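Local atomic coordinates of vanadium-dependent haloperoxidase (Zobellia galactanivorans, PDB entry 4CIT), a protein that probably catalyses the vanadate-dependent oxidation of iodide by hydrogen peroxide, acting as a bacterial iodoperoxidase of the PAP2 superfamily. Residues A111-A115 against S152-L157; Q261-W266 against L399-F404; K284-P288 against T393-Y397; I298-T303 against F387-T393; G373-V377 against G436-T441. All blocks are in the same frame, centred on the assembly; numbering follows the deposited sequence.

Contact 1. Residues A111-A115 against S152-L157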
# COMPACT_ATOMS: atom_id res chain seq x y z
N ALA A 111 -13.71 -18.80 7.98
CA ALA A 111 -14.48 -17.58 8.20
C ALA A 111 -13.70 -16.34 7.86
O ALA A 111 -14.22 -15.45 7.20
CB ALA A 111 -15.01 -17.48 9.60
N ALA A 112 -12.41 -16.36 8.22
CA ALA A 112 -11.50 -15.20 7.96
C ALA A 112 -11.36 -14.99 6.45
O ALA A 112 -11.38 -13.83 6.02
CB ALA A 112 -10.17 -15.41 8.62
N VAL A 113 -11.14 -16.05 5.66
CA VAL A 113 -11.05 -15.95 4.19
C VAL A 113 -12.36 -15.44 3.59
O VAL A 113 -12.37 -14.59 2.71
CB VAL A 113 -10.54 -17.21 3.47
CG1 VAL A 113 -10.47 -16.91 1.98
CG2 VAL A 113 -9.16 -17.55 4.08
N VAL A 114 -13.47 -15.89 4.10
CA VAL A 114 -14.79 -15.47 3.62
C VAL A 114 -14.95 -14.00 3.86
O VAL A 114 -15.37 -13.25 2.98
CB VAL A 114 -15.92 -16.27 4.38
CG1 VAL A 114 -17.26 -15.59 4.28
CG2 VAL A 114 -16.12 -17.67 3.78
N ALA A 115 -14.62 -13.55 5.09
CA ALA A 115 -14.68 -12.07 5.41
C ALA A 115 -13.79 -11.23 4.45
O ALA A 115 -14.23 -10.16 3.93
CB ALA A 115 -14.33 -11.86 6.85
N SER A 152 -19.42 -21.74 9.02
CA SER A 152 -18.21 -20.90 8.94
C SER A 152 -18.39 -19.66 8.05
O SER A 152 -17.98 -18.48 8.40
CB SER A 152 -16.99 -21.73 8.53
OG SER A 152 -16.80 -22.83 9.35
N LYS A 153 -18.98 -19.88 6.88
CA LYS A 153 -19.34 -18.75 6.01
C LYS A 153 -20.23 -17.72 6.65
O LYS A 153 -20.04 -16.49 6.53
CB LYS A 153 -20.02 -19.28 4.73
CG LYS A 153 -20.54 -18.15 3.85
CD LYS A 153 -21.11 -18.61 2.51
CE LYS A 153 -22.30 -19.44 2.63
NZ LYS A 153 -23.41 -18.50 2.28
N ALA A 154 -21.25 -18.21 7.39
CA ALA A 154 -22.16 -17.34 8.08
C ALA A 154 -21.45 -16.43 9.08
O ALA A 154 -21.79 -15.24 9.18
CB ALA A 154 -23.28 -18.15 8.75
N TYR A 155 -20.49 -16.95 9.80
CA TYR A 155 -19.75 -16.15 10.79
C TYR A 155 -18.87 -15.14 10.05
O TYR A 155 -18.81 -13.97 10.46
CB TYR A 155 -18.95 -17.01 11.72
CG TYR A 155 -18.19 -16.25 12.78
CD1 TYR A 155 -18.82 -15.32 13.55
CD2 TYR A 155 -16.86 -16.40 12.92
CE1 TYR A 155 -18.12 -14.57 14.45
CE2 TYR A 155 -16.13 -15.64 13.83
CZ TYR A 155 -16.76 -14.71 14.53
OH TYR A 155 -16.13 -13.93 15.45
N GLY A 156 -18.14 -15.60 9.05
CA GLY A 156 -17.34 -14.68 8.21
C GLY A 156 -18.12 -13.49 7.64
O GLY A 156 -17.66 -12.35 7.68
N LEU A 157 -19.34 -13.74 7.17
CA LEU A 157 -20.18 -12.72 6.67
C LEU A 157 -20.75 -11.80 7.76
O LEU A 157 -20.89 -10.58 7.53
CB LEU A 157 -21.27 -13.31 5.78
CG LEU A 157 -20.84 -14.04 4.46
CD1 LEU A 157 -22.08 -14.55 3.74
CD2 LEU A 157 -20.03 -13.16 3.54
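A111 meets G156 where the two helices run closest, with their CA atoms only 4.1 Å apart. The bare backbone of G156 lets the turn of A111 settle directly against it, so that A111 O lies 3.4 Å from G156 CA. That carbonyl oxygen already accepts the helical bond from A115 N, so the glycine touches a polar atom whose bonding is provided for. The pattern recurs in reverse: the methyl CB of A111 rests 3.4 Å from S152 O, itself the acceptor for G156 N, and its flank is closed by CD2 of the Y155 ring. One turn further on, V114 extends the contact past the glycine. With CG1 anti to the backbone N (chi1 161°), this branch points into the other helix and touches three things at once: the carbonyl O of K153, the CA of G156, and CD2 of L157 at 3.8 Å. The V114 and L157 side chains cross at roughly a right angle. A115 completes the row, its CB 3.5 Å from G156 O. The polar ends at the margins find partners beyond the pair: S152 OG is bonded to L148 O and N107 N, and Y155 OH to P98 O, while I76 of helix 59-80 packs on both A115 and Y155. Small residues thus recur four apart on both helices, A111 and A115 facing S152 and G156. With axes 7.5 Å apart crossing at -48°, this is consistent with ridges-into-grooves packing through small-xxx-small motifs, here joining helices 108-123 and 146-167.

Contact 2. Residues Q261-W266 against L399-F404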
# COMPACT_ATOMS: atom_id res chain seq x y z
N GLN A 261 16.83 0.42 -15.22
CA GLN A 261 16.18 -0.83 -14.69
C GLN A 261 15.53 -0.60 -13.34
O GLN A 261 14.47 -1.12 -13.07
CB GLN A 261 17.22 -1.94 -14.44
CG GLN A 261 17.84 -2.54 -15.68
CD GLN A 261 18.86 -3.62 -15.36
OE1 GLN A 261 18.60 -4.57 -14.60
NE2 GLN A 261 20.07 -3.47 -15.95
N ILE A 262 16.20 0.16 -12.50
CA ILE A 262 15.72 0.45 -11.11
C ILE A 262 14.50 1.33 -11.21
O ILE A 262 13.48 1.08 -10.59
CB ILE A 262 16.84 1.02 -10.25
CG1 ILE A 262 17.89 -0.10 -9.96
CG2 ILE A 262 16.24 1.73 -9.03
CD1 ILE A 262 19.19 0.35 -9.25
N ALA A 263 14.57 2.39 -12.04
CA ALA A 263 13.43 3.29 -12.23
C ALA A 263 12.19 2.52 -12.68
O ALA A 263 11.10 2.73 -12.17
CB ALA A 263 13.75 4.40 -13.24
N ARG A 264 12.34 1.64 -13.69
CA ARG A 264 11.21 0.90 -14.23
C ARG A 264 10.72 -0.12 -13.23
O ARG A 264 9.52 -0.30 -13.14
CB ARG A 264 11.62 0.24 -15.56
CG ARG A 264 11.85 1.29 -16.62
CD ARG A 264 12.10 0.79 -18.04
NE ARG A 264 12.24 2.00 -18.91
CZ ARG A 264 12.80 2.02 -20.12
NH1 ARG A 264 13.30 0.91 -20.64
NH2 ARG A 264 12.91 3.17 -20.77
N PHE A 265 11.59 -0.72 -12.43
CA PHE A 265 11.19 -1.83 -11.52
C PHE A 265 10.16 -1.24 -10.51
O PHE A 265 9.17 -1.87 -10.18
CB PHE A 265 12.37 -2.35 -10.79
CG PHE A 265 12.08 -3.52 -9.97
CD1 PHE A 265 12.07 -4.74 -10.56
CD2 PHE A 265 11.85 -3.40 -8.61
CE1 PHE A 265 11.85 -5.88 -9.81
CE2 PHE A 265 11.62 -4.55 -7.86
CZ PHE A 265 11.61 -5.78 -8.44
N TRP A 266 10.42 -0.02 -10.04
CA TRP A 266 9.65 0.55 -8.98
C TRP A 266 8.56 1.49 -9.43
O TRP A 266 7.75 1.92 -8.60
CB TRP A 266 10.54 1.27 -7.96
CG TRP A 266 11.38 0.35 -7.19
CD1 TRP A 266 12.68 0.08 -7.38
CD2 TRP A 266 10.94 -0.48 -6.07
NE1 TRP A 266 13.11 -0.85 -6.46
CE2 TRP A 266 12.08 -1.16 -5.60
CE3 TRP A 266 9.74 -0.56 -5.35
CZ2 TRP A 266 12.04 -2.03 -4.54
CZ3 TRP A 266 9.70 -1.49 -4.32
CH2 TRP A 266 10.87 -2.15 -3.88
N LEU A 399 8.75 -7.25 -15.85
CA LEU A 399 10.10 -6.99 -15.28
C LEU A 399 10.82 -8.26 -14.78
O LEU A 399 10.21 -9.30 -14.56
CB LEU A 399 9.94 -6.01 -14.12
CG LEU A 399 9.51 -4.64 -14.69
CD1 LEU A 399 8.41 -4.03 -13.91
CD2 LEU A 399 10.68 -3.72 -14.81
N PRO A 400 12.11 -8.17 -14.56
CA PRO A 400 12.87 -9.24 -14.01
C PRO A 400 12.74 -9.30 -12.48
O PRO A 400 12.03 -8.46 -11.88
CB PRO A 400 14.32 -8.89 -14.32
CG PRO A 400 14.28 -7.40 -14.53
CD PRO A 400 12.92 -6.97 -14.87
N ILE A 401 13.41 -10.30 -11.89
CA ILE A 401 13.52 -10.41 -10.43
C ILE A 401 14.66 -9.48 -10.01
O ILE A 401 15.73 -9.42 -10.62
CB ILE A 401 13.86 -11.87 -9.99
CG1 ILE A 401 12.69 -12.77 -10.39
CG2 ILE A 401 14.19 -12.04 -8.52
CD1 ILE A 401 12.97 -14.24 -10.27
N ARG A 402 14.50 -8.81 -8.90
CA ARG A 402 15.64 -8.13 -8.24
C ARG A 402 15.76 -8.64 -6.83
O ARG A 402 14.72 -8.98 -6.22
CB ARG A 402 15.50 -6.58 -8.25
CG ARG A 402 15.46 -5.90 -9.62
CD ARG A 402 15.47 -4.39 -9.57
NE ARG A 402 16.58 -3.79 -8.89
CZ ARG A 402 17.83 -3.68 -9.40
NH1 ARG A 402 18.10 -4.08 -10.66
NH2 ARG A 402 18.81 -3.13 -8.69
N SER A 403 17.00 -8.76 -6.35
CA SER A 403 17.30 -9.38 -5.04
C SER A 403 17.68 -8.29 -4.06
O SER A 403 18.29 -7.30 -4.48
CB SER A 403 18.42 -10.39 -5.24
OG SER A 403 17.82 -11.48 -6.03
N PHE A 404 17.38 -8.49 -2.78
CA PHE A 404 17.65 -7.53 -1.75
C PHE A 404 18.18 -8.16 -0.50
O PHE A 404 17.90 -9.34 -0.22
CB PHE A 404 16.32 -6.76 -1.39
CG PHE A 404 15.81 -5.99 -2.55
CD1 PHE A 404 16.38 -4.80 -2.89
CD2 PHE A 404 14.82 -6.48 -3.34
CE1 PHE A 404 15.92 -4.08 -4.03
CE2 PHE A 404 14.33 -5.74 -4.43
CZ PHE A 404 14.92 -4.52 -4.77
O HOH W 1 16.62 -5.09 -12.84
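The aliphatic part of R402 lies across the ring of F265, and the torsions of both residues set up the meeting. F265 carries CG anti to its backbone N (chi1 -174°), which brings the phenyl group toward the hairpin; R402 runs extended through chi2 and then folds at chi3. Its CD sits over the ring face, 3.6 Å from the F265 centroid and 18° off the normal, a CH-pi contact. Beyond the fold the guanidinium stands steeply to the phenyl plane, at 68°, and is therefore not stacked on it. One guanidinium face instead lies against I262, whose CG1 is 3.4 Å from R402 NH2. E413 and E258 form salt bridges with NE and NH2, fixing the rotation of the group. In one of its two conformers, Q261 joins in through a water that donates to its OE1 at 2.7 Å and accepts from R402 NH1 at 2.8 Å. The arrangement packs helix 258-266 on the short antiparallel hairpin of strands 389-391 and 402-404, with helix and strand axes at right angles. At the rim of the F265 ring, near its plane, P400 O approaches CE1 to 3.3 Å. L399 packs against the helix backbone, its CD2 lying 3.8 Å from F265 CA. W266 turns its indole so that F265 CD2 lies over one face, while its CZ2 meets F404 CZ at 3.8 Å. W266 O accepts a hydrogen bond from NE2 of H368, a residue of the vanadate pocket.

Contact 3. Residues K284-P288 against T393-Y397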
# COMPACT_ATOMS: atom_id res chain seq x y z
N LYS A 284 -0.81 -2.18 -17.79
CA LYS A 284 -0.85 -3.19 -16.70
C LYS A 284 0.28 -2.97 -15.68
O LYS A 284 1.39 -3.50 -15.80
CB LYS A 284 -0.78 -4.62 -17.29
CG LYS A 284 -1.33 -5.69 -16.35
CD LYS A 284 -1.32 -7.12 -16.90
CE LYS A 284 -0.07 -7.90 -16.45
NZ LYS A 284 -0.32 -9.31 -16.02
N LYS A 285 0.07 -2.11 -14.69
CA LYS A 285 1.07 -1.97 -13.64
C LYS A 285 0.46 -1.93 -12.21
O LYS A 285 -0.69 -1.52 -12.10
CB LYS A 285 1.82 -0.73 -13.89
CG LYS A 285 3.04 -0.94 -14.77
CD LYS A 285 3.38 0.38 -15.41
CE LYS A 285 3.11 1.52 -14.42
NZ LYS A 285 4.28 2.42 -14.39
N ILE A 286 1.19 -2.45 -11.20
CA ILE A 286 0.70 -2.39 -9.83
C ILE A 286 1.13 -1.07 -9.15
O ILE A 286 2.04 -0.43 -9.59
CB ILE A 286 1.11 -3.62 -9.00
CG1 ILE A 286 2.62 -3.83 -8.88
CG2 ILE A 286 0.42 -4.83 -9.59
CD1 ILE A 286 2.98 -4.91 -7.86
N THR A 287 0.46 -0.64 -8.10
CA THR A 287 0.85 0.51 -7.35
C THR A 287 1.88 0.20 -6.26
O THR A 287 2.11 -0.96 -5.94
CB THR A 287 -0.38 1.13 -6.69
OG1 THR A 287 -0.90 0.17 -5.79
CG2 THR A 287 -1.43 1.55 -7.73
N PRO A 288 2.49 1.21 -5.66
CA PRO A 288 3.50 0.93 -4.67
C PRO A 288 3.00 0.17 -3.45
O PRO A 288 3.75 -0.67 -2.90
CB PRO A 288 3.98 2.35 -4.24
CG PRO A 288 3.80 3.14 -5.48
CD PRO A 288 2.48 2.65 -6.06
N THR A 393 7.80 -9.79 -7.63
CA THR A 393 6.47 -9.22 -7.68
C THR A 393 6.11 -8.61 -9.02
O THR A 393 4.93 -8.59 -9.35
CB THR A 393 6.24 -8.14 -6.60
OG1 THR A 393 7.17 -7.06 -6.78
CG2 THR A 393 6.42 -8.71 -5.24
N GLU A 394 7.11 -8.14 -9.75
CA GLU A 394 6.97 -7.43 -11.00
C GLU A 394 7.12 -8.35 -12.20
O GLU A 394 6.86 -7.92 -13.32
CB GLU A 394 8.03 -6.32 -11.09
CG GLU A 394 7.99 -5.23 -9.98
CD GLU A 394 6.77 -4.25 -10.08
OE1 GLU A 394 6.26 -4.04 -11.19
OE2 GLU A 394 6.40 -3.58 -9.11
N VAL A 395 7.44 -9.64 -11.98
CA VAL A 395 7.52 -10.56 -13.08
C VAL A 395 6.26 -10.61 -13.93
O VAL A 395 6.35 -10.64 -15.11
CB VAL A 395 8.01 -11.96 -12.63
CG1 VAL A 395 7.97 -13.00 -13.74
CG2 VAL A 395 9.44 -11.88 -12.11
N PRO A 396 5.07 -10.67 -13.35
CA PRO A 396 3.88 -10.65 -14.24
C PRO A 396 3.59 -9.34 -14.94
O PRO A 396 2.61 -9.29 -15.75
CB PRO A 396 2.72 -10.84 -13.24
CG PRO A 396 3.34 -11.48 -12.08
CD PRO A 396 4.67 -10.84 -11.93
N TYR A 397 4.39 -8.28 -14.67
CA TYR A 397 4.15 -6.90 -15.16
C TYR A 397 5.34 -6.48 -15.99
O TYR A 397 5.65 -5.32 -16.05
CB TYR A 397 3.91 -5.93 -13.95
CG TYR A 397 2.82 -6.46 -13.13
CD1 TYR A 397 1.54 -6.51 -13.63
CD2 TYR A 397 3.06 -7.01 -11.88
CE1 TYR A 397 0.50 -7.09 -12.91
CE2 TYR A 397 2.00 -7.60 -11.14
CZ TYR A 397 0.75 -7.65 -11.65
OH TYR A 397 -0.30 -8.19 -10.92
O HOH W 2 3.95 -2.55 -12.12
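I286 lays its CG2 methyl on one face of the Y397 ring, and P396 lays its CB on the opposite face, so that the phenol is held between an isoleucine from one loop and a proline from its own. This is a loop-to-loop contact: one side leads to T287, the N-cap of helix 288-302, and the other is the connection between strands 389-391 and 402-404, with a short 3-10 turn at V395-P396. I286 CG2 is 3.8 Å from the centroid of the Y397 ring and 26° off the normal, a CH-pi contact displaced toward the CZ-CE2 rim, whereas P396 CB is centred over the ring. I286 and Y397 cross at about a right angle. With chi1 at 61°, I286 CG1 takes the crowded position between backbone N and carbonyl carbon and is directed to the E394 carboxylate, 3.8 Å from OE2. K284 also crosses Y397 at nearly a right angle, CE lying 3.5 Å from CD1, and bends so that NZ makes a weak hydrogen bond to P396 O. I53 of helix 38-55 touches K284, I286 and Y397 alike. E394, folded at chi2, presents OE1 to a water that donates to it at 2.9 Å and accepts from I286 N at the same distance.

Contact 4. Residues I298-T303 against F387-T393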
# COMPACT_ATOMS: atom_id res chain seq x y z
N ILE A 298 6.06 -12.56 0.04
CA ILE A 298 7.33 -13.22 -0.16
C ILE A 298 7.98 -13.61 1.16
O ILE A 298 8.43 -14.79 1.33
CB ILE A 298 8.29 -12.38 -1.03
CG1 ILE A 298 7.77 -12.37 -2.45
CG2 ILE A 298 9.65 -13.01 -1.04
CD1 ILE A 298 8.41 -11.32 -3.36
N ALA A 299 7.95 -12.68 2.11
CA ALA A 299 8.56 -12.87 3.42
C ALA A 299 7.77 -13.89 4.23
O ALA A 299 8.33 -14.74 4.90
CB ALA A 299 8.62 -11.57 4.19
N ALA A 300 6.46 -13.78 4.22
CA ALA A 300 5.67 -14.74 4.92
C ALA A 300 5.80 -16.16 4.36
O ALA A 300 5.81 -17.11 5.13
CB ALA A 300 4.22 -14.34 4.92
N ARG A 301 5.86 -16.32 3.03
CA ARG A 301 6.00 -17.65 2.44
C ARG A 301 7.40 -18.20 2.72
O ARG A 301 7.56 -19.40 3.12
CB ARG A 301 5.68 -17.63 0.95
CG ARG A 301 4.25 -17.26 0.62
CD ARG A 301 3.19 -18.34 1.00
NE ARG A 301 3.05 -18.45 2.45
CZ ARG A 301 2.43 -17.50 3.18
NH1 ARG A 301 1.80 -16.38 2.59
NH2 ARG A 301 2.43 -17.66 4.47
N LYS A 302 8.43 -17.34 2.61
CA LYS A 302 9.87 -17.74 2.81
C LYS A 302 10.16 -18.24 4.25
O LYS A 302 10.99 -19.10 4.43
CB LYS A 302 10.82 -16.57 2.47
CG LYS A 302 12.31 -16.91 2.48
CD LYS A 302 13.20 -15.74 1.96
CE LYS A 302 14.70 -16.06 2.12
NZ LYS A 302 15.35 -15.42 3.34
N THR A 303 9.37 -17.77 5.20
CA THR A 303 9.44 -18.12 6.60
C THR A 303 8.48 -19.24 7.01
O THR A 303 8.39 -19.56 8.19
CB THR A 303 9.27 -16.88 7.48
OG1 THR A 303 8.02 -16.21 7.19
CG2 THR A 303 10.43 -15.95 7.37
N PHE A 387 16.82 -9.27 6.30
CA PHE A 387 16.00 -10.29 5.73
C PHE A 387 16.22 -10.27 4.21
O PHE A 387 15.73 -9.37 3.49
CB PHE A 387 14.50 -10.03 6.04
CG PHE A 387 13.60 -11.15 5.69
CD1 PHE A 387 13.11 -11.26 4.40
CD2 PHE A 387 13.23 -12.09 6.62
CE1 PHE A 387 12.31 -12.32 4.03
CE2 PHE A 387 12.40 -13.15 6.26
CZ PHE A 387 11.94 -13.27 4.97
N SER A 388 16.97 -11.24 3.72
CA SER A 388 17.27 -11.26 2.30
C SER A 388 16.10 -11.91 1.54
O SER A 388 15.42 -12.84 1.98
CB SER A 388 18.63 -11.91 2.00
OG SER A 388 18.49 -13.29 2.25
N PHE A 389 15.83 -11.40 0.35
CA PHE A 389 14.76 -11.91 -0.46
C PHE A 389 14.91 -11.57 -1.92
O PHE A 389 15.63 -10.60 -2.31
CB PHE A 389 13.34 -11.44 0.07
CG PHE A 389 13.08 -9.98 -0.04
CD1 PHE A 389 13.53 -9.13 0.93
CD2 PHE A 389 12.36 -9.44 -1.14
CE1 PHE A 389 13.34 -7.73 0.82
CE2 PHE A 389 12.12 -8.09 -1.22
CZ PHE A 389 12.60 -7.24 -0.24
N ASP A 390 14.33 -12.46 -2.74
CA ASP A 390 14.16 -12.23 -4.19
C ASP A 390 12.80 -11.68 -4.44
O ASP A 390 11.77 -12.35 -4.12
CB ASP A 390 14.35 -13.54 -4.92
CG ASP A 390 15.79 -14.06 -4.81
OD1 ASP A 390 16.74 -13.28 -4.65
OD2 ASP A 390 15.97 -15.31 -4.80
N ASP A 391 12.74 -10.50 -5.05
CA ASP A 391 11.47 -9.82 -5.29
C ASP A 391 10.99 -10.15 -6.69
O ASP A 391 11.51 -9.53 -7.66
CB ASP A 391 11.62 -8.30 -5.10
CG ASP A 391 10.35 -7.51 -5.41
OD1 ASP A 391 9.30 -8.14 -5.79
OD2 ASP A 391 10.38 -6.28 -5.21
N ASP A 392 10.12 -11.11 -6.84
CA ASP A 392 9.49 -11.48 -8.13
C ASP A 392 8.10 -10.88 -8.34
O ASP A 392 7.34 -11.32 -9.22
CB ASP A 392 9.41 -13.00 -8.30
CG ASP A 392 8.41 -13.67 -7.37
OD1 ASP A 392 8.00 -13.02 -6.40
OD2 ASP A 392 8.17 -14.92 -7.56
N THR A 393 7.80 -9.79 -7.63
CA THR A 393 6.47 -9.22 -7.68
C THR A 393 6.11 -8.61 -9.02
O THR A 393 4.93 -8.59 -9.35
CB THR A 393 6.24 -8.14 -6.60
OG1 THR A 393 7.17 -7.06 -6.78
CG2 THR A 393 6.42 -8.71 -5.24
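K302 reaches over F387 to bond the main chain beyond it: its NZ donates to S388 O at 2.9 Å, tilted 22° from the carbonyl plane. The chain is stretched as far as CE and turns only at chi4 (-100°), which leaves NZ above the F387 ring, 4.6 Å from the centroid and 20° off the normal, a cation-pi contact. The rim of that ring is met near its plane by T303, whose CG2 lies 3.6 Å from CE2, and A299 CB packs on CE1. At the other end I298 sets its CD1 against D390 O and D392 OD1, the latter at 3.5 Å, with T393 CG2 also beside it. The next shell steadies these groups. T303 OG1 donates to A299 O at 2.7 Å, sharing that acceptor with T303 N, which fixes the methyl on the phenyl edge. D391 OD1 accepts from T393 N in an Asx turn, and in one T393 conformer also from OG1 through the syn lone pair, setting the bend after the strand. D391 OD2 is held by H291 NE2. The end of helix 288-302 thus packs on strand 389-391, the partner of 402-404, with F383 of helix 367-383 touching A299, A300 and T303, and helix 307-335 against A300.

Contact 5. Residues G373-V377 against G436-T441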
# COMPACT_ATOMS: atom_id res chain seq x y z
N GLY A 373 9.08 3.53 3.19
CA GLY A 373 9.60 3.78 4.52
C GLY A 373 8.77 3.11 5.60
O GLY A 373 9.27 2.43 6.51
N ALA A 374 7.49 3.32 5.51
CA ALA A 374 6.56 2.74 6.48
C ALA A 374 6.53 1.22 6.37
O ALA A 374 6.55 0.51 7.44
CB ALA A 374 5.18 3.32 6.30
N ALA A 375 6.34 0.73 5.16
CA ALA A 375 6.23 -0.70 4.98
C ALA A 375 7.52 -1.42 5.47
O ALA A 375 7.47 -2.52 6.04
CB ALA A 375 5.92 -1.02 3.55
N SER A 376 8.68 -0.90 5.09
CA SER A 376 9.96 -1.39 5.53
C SER A 376 10.13 -1.54 7.07
O SER A 376 10.68 -2.55 7.62
CB SER A 376 11.02 -0.41 5.09
OG SER A 376 12.29 -1.01 5.25
N VAL A 377 9.72 -0.51 7.76
CA VAL A 377 9.74 -0.52 9.23
C VAL A 377 8.88 -1.62 9.80
O VAL A 377 9.29 -2.39 10.67
CB VAL A 377 9.35 0.85 9.80
CG1 VAL A 377 9.03 0.74 11.27
CG2 VAL A 377 10.50 1.83 9.58
N GLY A 436 7.99 8.36 6.27
CA GLY A 436 7.44 7.02 6.31
C GLY A 436 8.02 6.13 7.44
O GLY A 436 7.28 5.43 8.11
N ARG A 437 9.32 6.25 7.69
CA ARG A 437 9.98 5.49 8.75
C ARG A 437 9.46 5.99 10.12
O ARG A 437 9.09 5.18 11.02
CB ARG A 437 11.55 5.53 8.61
CG ARG A 437 12.13 4.65 7.46
CD ARG A 437 13.69 4.78 7.23
NE ARG A 437 14.11 3.88 6.13
CZ ARG A 437 15.11 4.03 5.24
NH1 ARG A 437 15.94 5.05 5.27
NH2 ARG A 437 15.25 3.12 4.28
N ASP A 438 9.28 7.30 10.28
CA ASP A 438 8.74 7.86 11.52
C ASP A 438 7.30 7.37 11.74
O ASP A 438 6.92 6.99 12.92
CB ASP A 438 8.84 9.35 11.60
CG ASP A 438 10.29 9.88 11.77
OD1 ASP A 438 11.19 9.06 12.01
OD2 ASP A 438 10.45 11.13 11.64
N LEU A 439 6.48 7.42 10.69
CA LEU A 439 5.10 6.97 10.78
C LEU A 439 5.03 5.44 11.09
O LEU A 439 4.25 5.00 11.92
CB LEU A 439 4.35 7.35 9.51
CG LEU A 439 2.85 7.01 9.47
CD1 LEU A 439 2.13 7.98 8.50
CD2 LEU A 439 2.66 5.59 8.98
N GLY A 440 5.85 4.65 10.44
CA GLY A 440 5.82 3.22 10.57
C GLY A 440 6.29 2.85 11.97
O GLY A 440 5.67 1.94 12.58
N THR A 441 7.27 3.60 12.53
CA THR A 441 7.71 3.44 13.93
C THR A 441 6.60 3.70 14.92
O THR A 441 6.39 2.92 15.89
CB THR A 441 8.99 4.29 14.21
OG1 THR A 441 10.01 3.81 13.28
CG2 THR A 441 9.50 4.13 15.67
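G373 and G436 stand backbone to backbone, their CA atoms 4.3 Å apart, and this direct main-chain approach is the first kind of contact here. A374 follows, its CA 4.2 Å from G440 CA. G436 and G440, four residues apart, form a GxxxG motif whose smooth surface admits the other helix to an axis distance of 7.0 Å at a crossing angle of -43°, geometry familiar from close parallel GxxxG helix pairs. The second kind is the CA-H...O contact such pairs often contain: A374 CA lies 3.2 Å from G436 O, though at 120° the angle at hydrogen is bent. The third kind is apolar. V377, with CG1 anti to the backbone N (chi1 165°), spreads its two methyls along the partner: CG1 lies 3.5 Å from G440 C, while CG2 packs on the CA and CG of R437, the two side chains running obliquely past one another. Hydrogen bonds serve the individual helix. R437 O accepts both T441 N and T441 OG1, each at 2.8 Å and from opposite faces of the carbonyl plane. Outside the pair, in the conformer described, R437 extends to a salt bridge with D412 of helix 407-420, whose A411 touches both S376 and R437. Helix 307-335 supports the other flank, A324 packing on A374 and S327 on L439, so helices 367-383 and 426-446 lie between these two neighbours.

From the N terminus, contact 1 comes first and stands alone: it closes a short, mostly helical loop by residue 157, before any other contact opens. The next three share one plan. Contact 2 opens at 261-266, contact 3 at 284-288 and contact 4 at 298-303, and they close in reverse order along 387-404, so that contact 4 is nested inside contact 3, and contact 3 inside contact 2. Contacts 3 and 4 share T393, and contacts 2 and 4 meet through the paired strands 389-391 and 402-404. Contact 5, opening at 373-377 and closing at 436-441, crosses all three, linking two helices of the PAP2 region on either side of that hairpin in sequence.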